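PDB 3WWX: S12 family peptidase from Streptomyces sp. 82F2, which probably hydrolyses amide bonds with a preference for D-configured substrates, as a serine hydrolase of the beta-lactamase-like S12 peptidase family. Local coordinates for residues Ile54-Gln65 against Phe250-Leu260; Leu311-Leu322 against Ser334-Phe342. All blocks are in the same frame, centred on the assembly; numbering follows the deposited sequence.

Interaction 1 (Ile54-Gln65 against Phe250-Leu260); sequences ITKTFTATVLLQ and FYRALLQGRLL
Phe-250 lies flat against Phe-58, and its ring carries the centre of the contact. With CG anti to the backbone N, the ring is swung toward the other helix. CB just meets CZ of Phe-58; CG lies over CZ and CE2, CD1 over CE2, and CE1 over CE2 and CD2, in a face-to-face stack with centroids 3.9 Å apart and planes 13° from parallel. CD2 comes to 3.5 Å from Phe-58 CZ. One edge of the ring then turns to the threonines: CE2 meets Thr-57 CG2, while CZ, the tip, lies 3.8 Å from Thr-61 OG1. That hydroxyl is occupied within its own helix, donating to Thr-57 O; such a bond lets a threonine sit in an apolar interface.

The methyl of Thr-57 presses on Leu-254 CD2 at 3.5 Å, closer than usual for two carbons, and its OG1 accepts a hydrogen bond of 2.7 Å from Tyr-251 OH and bonds to Gly-286 O as well. Ile-54 CG2 fills in at the edge of the tyrosine ring. At the far end, Leu-260 CD2 fits between Leu-64 CB and Gln-65 CG. The extended chain of Gln-65 carries its amide out, and NE2 donates to Leu-259 O (2.9 Å, 158°) on a lone pair in the carbonyl plane; OE1 bonds to Arg-185. Gly-257, with positive phi, leaves helical angles in a Schellman motif, from which the chain turns toward Leu-259 and Leu-260.

The two helices run at 35° with axes 11.9 Å apart, a spacing that suits large aromatic side chains. Met-268 of helix 262-268 touches Thr-57, Thr-61, Leu-64 and Leu-254, while Ile-54 and Tyr-251 rest on strands 297-305 and 308-315 of the central sheet.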
loop_
_atom_site.group_PDB
_atom_site.type_symbol
_atom_site.label_atom_id
_atom_site.label_comp_id
_atom_site.label_asym_id
_atom_site.label_seq_id
_atom_site.Cartn_x
_atom_site.Cartn_y
_atom_site.Cartn_z
ATOM N N ILE A 54 -0.309 -0.847 -0.806
ATOM C CA ILE A 54 -1.755 -0.907 -0.621
ATOM C C ILE A 54 -2.126 -1.477 0.757
ATOM O O ILE A 54 -3.174 -1.144 1.329
ATOM C CB ILE A 54 -2.376 -1.678 -1.792
ATOM C CG1 ILE A 54 -2.463 -0.776 -3.020
ATOM C CG2 ILE A 54 -3.750 -2.260 -1.444
ATOM C CD1 ILE A 54 -2.674 -1.541 -4.316
ATOM N N THR A 55 -1.246 -2.306 1.311
ATOM C CA THR A 55 -1.427 -2.827 2.662
ATOM C C THR A 55 -1.704 -1.713 3.651
ATOM O O THR A 55 -2.467 -1.887 4.610
ATOM C CB THR A 55 -0.164 -3.577 3.109
ATOM O OG1 THR A 55 0.116 -4.659 2.202
ATOM C CG2 THR A 55 -0.300 -4.131 4.519
ATOM N N LYS A 56 -1.089 -0.554 3.436
ATOM C CA LYS A 56 -1.264 0.573 4.339
ATOM C C LYS A 56 -2.730 0.939 4.544
ATOM O O LYS A 56 -3.103 1.372 5.624
ATOM C CB LYS A 56 -0.507 1.789 3.834
ATOM C CG LYS A 56 0.996 1.651 3.924
ATOM C CD LYS A 56 1.695 2.968 3.613
ATOM C CE LYS A 56 3.202 2.871 3.791
ATOM N NZ LYS A 56 3.845 1.983 2.809
ATOM N N THR A 57 -3.562 0.825 3.512
ATOM C CA THR A 57 -4.963 1.184 3.687
ATOM C C THR A 57 -5.643 0.230 4.668
ATOM O O THR A 57 -6.492 0.648 5.467
ATOM C CB THR A 57 -5.704 1.174 2.356
ATOM O OG1 THR A 57 -4.965 1.917 1.388
ATOM C CG2 THR A 57 -7.080 1.787 2.527
ATOM N N PHE A 58 -5.270 -1.049 4.618
ATOM C CA PHE A 58 -5.802 -2.026 5.567
ATOM C C PHE A 58 -5.367 -1.678 6.991
ATOM O O PHE A 58 -6.165 -1.669 7.924
ATOM C CB PHE A 58 -5.356 -3.441 5.203
ATOM C CG PHE A 58 -5.971 -3.964 3.930
ATOM C CD1 PHE A 58 -5.393 -3.675 2.700
ATOM C CD2 PHE A 58 -7.106 -4.747 3.952
ATOM C CE1 PHE A 58 -5.937 -4.153 1.511
ATOM C CE2 PHE A 58 -7.662 -5.221 2.750
ATOM C CZ PHE A 58 -7.073 -4.934 1.545
ATOM N N THR A 59 -4.089 -1.392 7.170
ATOM C CA THR A 59 -3.569 -1.013 8.471
ATOM C C THR A 59 -4.276 0.212 9.049
ATOM O O THR A 59 -4.689 0.210 10.230
ATOM C CB THR A 59 -2.054 -0.773 8.340
ATOM O OG1 THR A 59 -1.460 -1.986 7.870
ATOM C CG2 THR A 59 -1.422 -0.347 9.652
ATOM N N ALA A 60 -4.447 1.250 8.225
ATOM C CA ALA A 60 -5.149 2.463 8.669
ATOM C C ALA A 60 -6.600 2.182 9.019
ATOM O O ALA A 60 -7.119 2.729 9.993
ATOM C CB ALA A 60 -5.065 3.549 7.623
ATOM N N THR A 61 -7.257 1.344 8.237
ATOM C CA THR A 61 -8.663 1.015 8.495
ATOM C C THR A 61 -8.819 0.381 9.873
ATOM O O THR A 61 -9.722 0.727 10.619
ATOM C CB THR A 61 -9.222 0.083 7.408
ATOM O OG1 THR A 61 -9.202 0.762 6.147
ATOM C CG2 THR A 61 -10.680 -0.311 7.702
ATOM N N VAL A 62 -7.928 -0.524 10.224
ATOM C CA VAL A 62 -8.003 -1.163 11.541
ATOM C C VAL A 62 -7.869 -0.124 12.641
ATOM O O VAL A 62 -8.637 -0.129 13.605
ATOM C CB VAL A 62 -6.932 -2.245 11.694
ATOM C CG1 VAL A 62 -6.839 -2.721 13.141
ATOM C CG2 VAL A 62 -7.224 -3.395 10.764
ATOM N N LEU A 63 -6.905 0.788 12.527
ATOM C CA LEU A 63 -6.719 1.784 13.576
ATOM C C LEU A 63 -7.910 2.710 13.673
ATOM O O LEU A 63 -8.271 3.137 14.769
ATOM C CB LEU A 63 -5.443 2.585 13.364
ATOM C CG LEU A 63 -4.240 1.816 13.877
ATOM C CD1 LEU A 63 -2.985 2.371 13.258
ATOM C CD2 LEU A 63 -4.160 1.892 15.404
ATOM N N LEU A 64 -8.526 3.037 12.543
ATOM C CA LEU A 64 -9.734 3.859 12.590
ATOM C C LEU A 64 -10.913 3.127 13.229
ATOM O O LEU A 64 -11.699 3.751 13.949
ATOM C CB LEU A 64 -10.053 4.386 11.183
ATOM C CG LEU A 64 -9.125 5.529 10.756
ATOM C CD1 LEU A 64 -9.051 5.643 9.238
ATOM C CD2 LEU A 64 -9.600 6.851 11.360
ATOM N N GLN A 65 -11.036 1.832 12.996
ATOM C CA GLN A 65 -12.032 1.052 13.720
ATOM C C GLN A 65 -11.749 1.051 15.210
ATOM O O GLN A 65 -12.670 1.221 16.014
ATOM C CB GLN A 65 -12.107 -0.376 13.207
ATOM C CG GLN A 65 -12.671 -0.523 11.799
ATOM C CD GLN A 65 -12.991 -1.956 11.478
ATOM O OE1 GLN A 65 -12.570 -2.876 12.181
ATOM N NE2 GLN A 65 -13.765 -2.170 10.415
ATOM N N PHE A 250 -12.702 -4.357 -1.455
ATOM C CA PHE A 250 -12.235 -3.633 -0.289
ATOM C C PHE A 250 -12.375 -2.116 -0.451
ATOM O O PHE A 250 -13.011 -1.455 0.389
ATOM C CB PHE A 250 -10.773 -3.989 0.026
ATOM C CG PHE A 250 -10.150 -3.077 1.066
ATOM C CD1 PHE A 250 -10.607 -3.082 2.381
ATOM C CD2 PHE A 250 -9.112 -2.208 0.727
ATOM C CE1 PHE A 250 -10.047 -2.241 3.321
ATOM C CE2 PHE A 250 -8.552 -1.372 1.673
ATOM C CZ PHE A 250 -9.029 -1.391 2.978
ATOM N N TYR A 251 -11.828 -1.543 -1.519
ATOM C CA TYR A 251 -11.870 -0.091 -1.648
ATOM C C TYR A 251 -13.303 0.430 -1.852
ATOM O O TYR A 251 -13.649 1.496 -1.334
ATOM C CB TYR A 251 -10.920 0.407 -2.751
ATOM C CG TYR A 251 -9.471 0.488 -2.277
ATOM C CD1 TYR A 251 -9.005 1.594 -1.584
ATOM C CD2 TYR A 251 -8.588 -0.536 -2.535
ATOM C CE1 TYR A 251 -7.693 1.672 -1.137
ATOM C CE2 TYR A 251 -7.270 -0.476 -2.072
ATOM C CZ TYR A 251 -6.839 0.634 -1.393
ATOM O OH TYR A 251 -5.537 0.648 -0.965
ATOM N N ARG A 252 -14.137 -0.323 -2.561
ATOM C CA ARG A 252 -15.549 0.061 -2.693
ATOM C C ARG A 252 -16.212 0.076 -1.320
ATOM O O ARG A 252 -16.845 1.066 -0.948
ATOM C CB ARG A 252 -16.296 -0.904 -3.616
ATOM C CG ARG A 252 -15.845 -0.866 -5.081
ATOM C CD ARG A 252 -16.523 -1.959 -5.916
ATOM N NE ARG A 252 -17.904 -1.601 -6.218
ATOM C CZ ARG A 252 -18.284 -0.891 -7.272
ATOM N NH1 ARG A 252 -17.408 -0.511 -8.191
ATOM N NH2 ARG A 252 -19.567 -0.582 -7.407
ATOM N N ALA A 253 -16.068 -1.001 -0.553
ATOM C CA ALA A 253 -16.663 -1.049 0.786
ATOM C C ALA A 253 -16.142 0.064 1.666
ATOM O O ALA A 253 -16.885 0.672 2.438
ATOM C CB ALA A 253 -16.417 -2.391 1.439
ATOM N N LEU A 254 -14.847 0.325 1.579
ATOM C CA LEU A 254 -14.251 1.371 2.381
ATOM C C LEU A 254 -14.834 2.749 2.084
ATOM O O LEU A 254 -15.298 3.448 2.992
ATOM C CB LEU A 254 -12.747 1.415 2.134
ATOM C CG LEU A 254 -11.969 2.444 2.967
ATOM C CD1 LEU A 254 -12.009 2.111 4.439
ATOM C CD2 LEU A 254 -10.507 2.465 2.495
ATOM N N LEU A 255 -14.819 3.160 0.828
ATOM C CA LEU A 255 -15.299 4.499 0.480
ATOM C C LEU A 255 -16.812 4.634 0.623
ATOM O O LEU A 255 -17.328 5.741 0.811
ATOM C CB LEU A 255 -14.831 4.921 -0.926
ATOM C CG LEU A 255 -13.434 5.569 -0.991
ATOM C CD1 LEU A 255 -13.377 6.881 -0.233
ATOM C CD2 LEU A 255 -12.356 4.621 -0.507
ATOM N N GLN A 256 -17.510 3.510 0.573
ATOM C CA GLN A 256 -18.952 3.484 0.832
ATOM C C GLN A 256 -19.299 3.587 2.313
ATOM O O GLN A 256 -20.482 3.722 2.652
ATOM C CB GLN A 256 -19.566 2.206 0.269
ATOM C CG GLN A 256 -19.648 2.163 -1.247
ATOM C CD GLN A 256 -19.930 0.785 -1.798
ATOM O OE1 GLN A 256 -20.334 -0.114 -1.075
ATOM N NE2 GLN A 256 -19.716 0.612 -3.091
ATOM N N GLY A 257 -18.311 3.508 3.192
ATOM C CA GLY A 257 -18.537 3.596 4.622
ATOM C C GLY A 257 -18.938 2.298 5.288
ATOM O O GLY A 257 -19.426 2.304 6.434
ATOM N N ARG A 258 -18.729 1.173 4.626
ATOM C CA ARG A 258 -19.165 -0.098 5.202
ATOM C C ARG A 258 -18.224 -0.639 6.272
ATOM O O ARG A 258 -18.583 -1.584 6.974
ATOM C CB ARG A 258 -19.385 -1.148 4.122
ATOM C CG ARG A 258 -20.257 -0.641 3.010
ATOM C CD ARG A 258 -21.036 -1.731 2.331
ATOM N NE ARG A 258 -21.665 -1.216 1.116
ATOM C CZ ARG A 258 -22.776 -1.681 0.561
ATOM N NH1 ARG A 258 -23.455 -2.673 1.115
ATOM N NH2 ARG A 258 -23.191 -1.137 -0.565
ATOM N N LEU A 259 -17.024 -0.066 6.392
ATOM C CA LEU A 259 -16.036 -0.524 7.364
ATOM C C LEU A 259 -15.790 0.480 8.476
ATOM O O LEU A 259 -15.097 0.178 9.441
ATOM C CB LEU A 259 -14.702 -0.784 6.647
ATOM C CG LEU A 259 -14.705 -1.941 5.658
ATOM C CD1 LEU A 259 -13.424 -1.976 4.818
ATOM C CD2 LEU A 259 -14.843 -3.242 6.417
ATOM N N LEU A 260 -16.322 1.685 8.328
ATOM C CA LEU A 260 -16.031 2.787 9.248
ATOM C C LEU A 260 -17.251 3.668 9.418
ATOM O O LEU A 260 -17.966 3.927 8.450
ATOM C CB LEU A 260 -14.915 3.672 8.708
ATOM C CG LEU A 260 -13.519 3.059 8.553
ATOM C CD1 LEU A 260 -12.595 4.046 7.891
ATOM C CD2 LEU A 260 -12.960 2.640 9.909
#

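Interaction 2 (Leu311-Leu322 against Ser334-Phe342); sequences LAQVTRDGGHSL and SQKVIEAEF
Phe-342 wedges its ring between helix 334-342 and the hairpin, and packing is closest here. Its CD1 lies 3.3 Å from His-320 ND1, over one face of the imidazole, the two planes 42° apart. CE2 touches Leu-322 CB and Gln-313 CB, so one flat, apolar ring spans both strands, and branched Ile-338 spreads beside it against Leu-322 and Gln-313 CG. A trans first torsion (chi1 -179°) extends the imidazole of His-320 toward the helix, where NE2 donates to Glu-341 OE1 (2.7 Å, 163°). The acceptor is in the ring plane and uses its anti lone pair; OE2 bonds to Thr-10 and His-7, which would probably steady the carboxylate's charge.

The strands form an antiparallel beta-hairpin in the central sheet, closed by a type I turn from Thr-315 to Gly-318, and the C-terminal helix packs on it as in the beta-lactamase fold.

Toward the start of the helix the fit is looser. Leu-311 CD2 meets Ser-334 CB at 3.8 Å and Val-337 CB at 4.1 Å. Helix 8-19 covers another flank, against Val-337 and Ala-340, whereas Lys-336 is exposed to solvent and forms a salt bridge with Asp-333.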
loop_
_atom_site.group_PDB
_atom_site.type_symbol
_atom_site.label_atom_id
_atom_site.label_comp_id
_atom_site.label_asym_id
_atom_site.label_seq_id
_atom_site.Cartn_x
_atom_site.Cartn_y
_atom_site.Cartn_z
ATOM N N LEU A 311 -2.037 -1.120 -8.489
ATOM C CA LEU A 311 -2.882 0.059 -8.439
ATOM C C LEU A 311 -4.270 -0.364 -7.953
ATOM O O LEU A 311 -4.719 -1.489 -8.167
ATOM C CB LEU A 311 -2.928 0.770 -9.806
ATOM C CG LEU A 311 -3.492 -0.050 -10.946
ATOM C CD1 LEU A 311 -4.985 0.237 -11.124
ATOM C CD2 LEU A 311 -2.728 0.237 -12.250
ATOM N N ALA A 312 -4.937 0.568 -7.282
ATOM C CA ALA A 312 -6.295 0.350 -6.765
ATOM C C ALA A 312 -6.914 1.712 -6.549
ATOM O O ALA A 312 -6.358 2.542 -5.832
ATOM C CB ALA A 312 -6.268 -0.419 -5.460
ATOM N N GLN A 313 -8.050 1.951 -7.193
ATOM C CA GLN A 313 -8.687 3.273 -7.157
ATOM C C GLN A 313 -10.194 3.134 -7.208
ATOM O O GLN A 313 -10.710 2.221 -7.839
ATOM C CB GLN A 313 -8.239 4.099 -8.365
ATOM C CG GLN A 313 -6.731 4.427 -8.386
ATOM C CD GLN A 313 -6.277 5.361 -7.277
ATOM O OE1 GLN A 313 -7.063 6.146 -6.734
ATOM N NE2 GLN A 313 -4.988 5.321 -6.961
ATOM N N VAL A 314 -10.878 4.048 -6.534
ATOM C CA VAL A 314 -12.325 4.108 -6.600
ATOM C C VAL A 314 -12.796 5.558 -6.577
ATOM O O VAL A 314 -12.128 6.428 -6.019
ATOM C CB VAL A 314 -12.946 3.301 -5.459
ATOM C CG1 VAL A 314 -12.698 3.931 -4.081
ATOM C CG2 VAL A 314 -14.394 3.048 -5.707
ATOM N N THR A 315 -13.966 5.828 -7.159
ATOM C CA THR A 315 -14.570 7.144 -6.979
ATOM C C THR A 315 -15.028 7.302 -5.527
ATOM O O THR A 315 -15.116 6.330 -4.783
ATOM C CB THR A 315 -15.725 7.345 -7.979
ATOM O OG1 THR A 315 -16.579 6.199 -7.909
ATOM C CG2 THR A 315 -15.172 7.466 -9.394
ATOM N N ARG A 316 -15.317 8.529 -5.110
ATOM C CA ARG A 316 -15.557 8.804 -3.698
ATOM C C ARG A 316 -16.758 8.069 -3.113
ATOM O O ARG A 316 -16.760 7.732 -1.923
ATOM C CB ARG A 316 -15.726 10.311 -3.487
ATOM C CG ARG A 316 -16.039 10.736 -2.062
ATOM C CD ARG A 316 -14.974 10.328 -1.074
ATOM N NE ARG A 316 -15.329 10.712 0.293
ATOM C CZ ARG A 316 -16.102 9.985 1.093
ATOM N NH1 ARG A 316 -16.595 8.824 0.678
ATOM N NH2 ARG A 316 -16.395 10.423 2.314
ATOM N N ASP A 317 -17.780 7.831 -3.928
ATOM C CA ASP A 317 -18.938 7.110 -3.433
ATOM C C ASP A 317 -18.769 5.607 -3.567
ATOM O O ASP A 317 -19.694 4.855 -3.244
ATOM C CB ASP A 317 -20.235 7.583 -4.102
ATOM C CG ASP A 317 -20.314 7.259 -5.574
ATOM O OD1 ASP A 317 -19.398 6.647 -6.150
ATOM O OD2 ASP A 317 -21.354 7.613 -6.178
ATOM N N GLY A 318 -17.589 5.152 -4.004
ATOM C CA GLY A 318 -17.342 3.735 -4.135
ATOM C C GLY A 318 -18.020 3.042 -5.309
ATOM O O GLY A 318 -18.038 1.807 -5.392
ATOM N N GLY A 319 -18.529 3.821 -6.262
ATOM C CA GLY A 319 -19.332 3.252 -7.324
ATOM C C GLY A 319 -18.570 2.729 -8.525
ATOM O O GLY A 319 -19.052 1.854 -9.236
ATOM N N HIS A 320 -17.386 3.288 -8.755
ATOM C CA HIS A 320 -16.568 2.947 -9.909
ATOM C C HIS A 320 -15.183 2.590 -9.377
ATOM O O HIS A 320 -14.520 3.433 -8.784
ATOM C CB HIS A 320 -16.480 4.128 -10.876
ATOM C CG HIS A 320 -15.678 3.852 -12.110
ATOM N ND1 HIS A 320 -15.417 4.820 -13.059
ATOM C CD2 HIS A 320 -15.086 2.718 -12.554
ATOM C CE1 HIS A 320 -14.687 4.296 -14.023
ATOM N NE2 HIS A 320 -14.472 3.025 -13.746
ATOM N N SER A 321 -14.784 1.340 -9.584
ATOM C CA SER A 321 -13.507 0.832 -9.072
ATOM C C SER A 321 -12.607 0.250 -10.162
ATOM O O SER A 321 -13.062 -0.146 -11.242
ATOM C CB SER A 321 -13.776 -0.236 -8.017
ATOM O OG SER A 321 -14.570 -1.274 -8.535
ATOM N N LEU A 322 -11.321 0.165 -9.808
ATOM C CA LEU A 322 -10.281 -0.375 -10.668
ATOM C C LEU A 322 -9.181 -0.939 -9.782
ATOM O O LEU A 322 -8.832 -0.331 -8.777
ATOM C CB LEU A 322 -9.709 0.744 -11.525
ATOM C CG LEU A 322 -8.419 0.463 -12.329
ATOM C CD1 LEU A 322 -8.650 -0.515 -13.462
ATOM C CD2 LEU A 322 -7.813 1.784 -12.862
ATOM N N SER A 334 1.367 3.109 -14.523
ATOM C CA SER A 334 0.107 2.792 -13.862
ATOM C C SER A 334 -0.890 3.940 -14.001
ATOM O O SER A 334 -2.091 3.710 -14.094
ATOM C CB SER A 334 0.367 2.461 -12.390
ATOM O OG SER A 334 0.965 3.559 -11.744
ATOM N N GLN A 335 -0.400 5.172 -14.050
ATOM C CA GLN A 335 -1.300 6.310 -14.196
ATOM C C GLN A 335 -2.048 6.257 -15.520
ATOM O O GLN A 335 -3.223 6.642 -15.589
ATOM C CB GLN A 335 -0.552 7.641 -14.054
ATOM C CG GLN A 335 -1.463 8.823 -13.768
ATOM C CD GLN A 335 -2.146 8.733 -12.417
ATOM O OE1 GLN A 335 -1.762 7.949 -11.544
ATOM N NE2 GLN A 335 -3.185 9.535 -12.245
ATOM N N LYS A 336 -1.409 5.775 -16.584
ATOM C CA LYS A 336 -2.098 5.628 -17.858
ATOM C C LYS A 336 -3.307 4.691 -17.742
ATOM O O LYS A 336 -4.319 4.895 -18.393
ATOM C CB LYS A 336 -1.150 5.114 -18.941
ATOM C CG LYS A 336 -0.161 6.131 -19.460
ATOM C CD LYS A 336 0.542 5.588 -20.715
ATOM C CE LYS A 336 1.577 6.557 -21.248
ATOM N NZ LYS A 336 2.582 6.912 -20.214
ATOM N N VAL A 337 -3.204 3.644 -16.924
ATOM C CA VAL A 337 -4.308 2.713 -16.757
ATOM C C VAL A 337 -5.462 3.401 -16.017
ATOM O O VAL A 337 -6.628 3.233 -16.373
ATOM C CB VAL A 337 -3.856 1.439 -15.995
ATOM C CG1 VAL A 337 -5.022 0.485 -15.817
ATOM C CG2 VAL A 337 -2.709 0.736 -16.771
ATOM N N ILE A 338 -5.115 4.173 -14.998
ATOM C CA ILE A 338 -6.098 4.915 -14.203
ATOM C C ILE A 338 -6.817 5.947 -15.069
ATOM O O ILE A 338 -8.057 6.036 -15.054
ATOM C CB ILE A 338 -5.436 5.565 -12.982
ATOM C CG1 ILE A 338 -4.923 4.482 -12.008
ATOM C CG2 ILE A 338 -6.414 6.479 -12.256
ATOM C CD1 ILE A 338 -3.935 5.000 -10.963
ATOM N N GLU A 339 -6.056 6.708 -15.849
ATOM C CA GLU A 339 -6.649 7.698 -16.738
ATOM C C GLU A 339 -7.525 7.040 -17.795
ATOM O O GLU A 339 -8.598 7.550 -18.123
ATOM C CB GLU A 339 -5.562 8.550 -17.392
ATOM C CG GLU A 339 -5.059 9.663 -16.533
ATOM C CD GLU A 339 -5.925 10.910 -16.583
ATOM O OE1 GLU A 339 -6.734 11.040 -17.528
ATOM O OE2 GLU A 339 -5.759 11.750 -15.694
ATOM N N ALA A 340 -7.096 5.906 -18.339
ATOM C CA ALA A 340 -7.888 5.221 -19.354
ATOM C C ALA A 340 -9.237 4.798 -18.778
ATOM O O ALA A 340 -10.302 5.013 -19.372
ATOM C CB ALA A 340 -7.141 4.028 -19.879
ATOM N N GLU A 341 -9.199 4.213 -17.590
ATOM C CA GLU A 341 -10.410 3.690 -16.989
ATOM C C GLU A 341 -11.366 4.795 -16.568
ATOM O O GLU A 341 -12.567 4.711 -16.864
ATOM C CB GLU A 341 -10.062 2.813 -15.785
ATOM C CG GLU A 341 -11.279 2.249 -15.031
ATOM C CD GLU A 341 -12.191 1.391 -15.893
ATOM O OE1 GLU A 341 -13.405 1.350 -15.623
ATOM O OE2 GLU A 341 -11.701 0.699 -16.819
ATOM N N PHE A 342 -10.880 5.805 -15.865
ATOM C CA PHE A 342 -11.783 6.806 -15.287
ATOM C C PHE A 342 -12.097 7.966 -16.225
ATOM O O PHE A 342 -13.112 8.633 -16.042
ATOM C CB PHE A 342 -11.246 7.310 -13.956
ATOM C CG PHE A 342 -11.285 6.274 -12.874
ATOM C CD1 PHE A 342 -12.445 6.032 -12.160
ATOM C CD2 PHE A 342 -10.165 5.517 -12.593
ATOM C CE1 PHE A 342 -12.475 5.059 -11.178
ATOM C CE2 PHE A 342 -10.204 4.529 -11.631
ATOM C CZ PHE A 342 -11.349 4.309 -10.919
#

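After helix 8-19 and the first strands, helix 55-68 supplies the first half of interaction 1; a region of helices and long loops with little strand follows before 250-260 returns to it, closing a loop of 184 residues. Only afterwards does interaction 2 open, closing a short one of 11 residues between hairpin and C-terminal helix. The two are in series, neither nested nor crossed. Their centres lie 16 Å apart on the two sides of the central antiparallel sheet: interaction 1 joins helices on one, interaction 2 holds helix 334-343 on the other. Arg-252 NH1 reaches Ser-321 OG, a probable hydrogen bond of 3.0 Å; Ser-321 OG also bonds Gln-248 OE1, so helix 244-255 grips the hairpin twice.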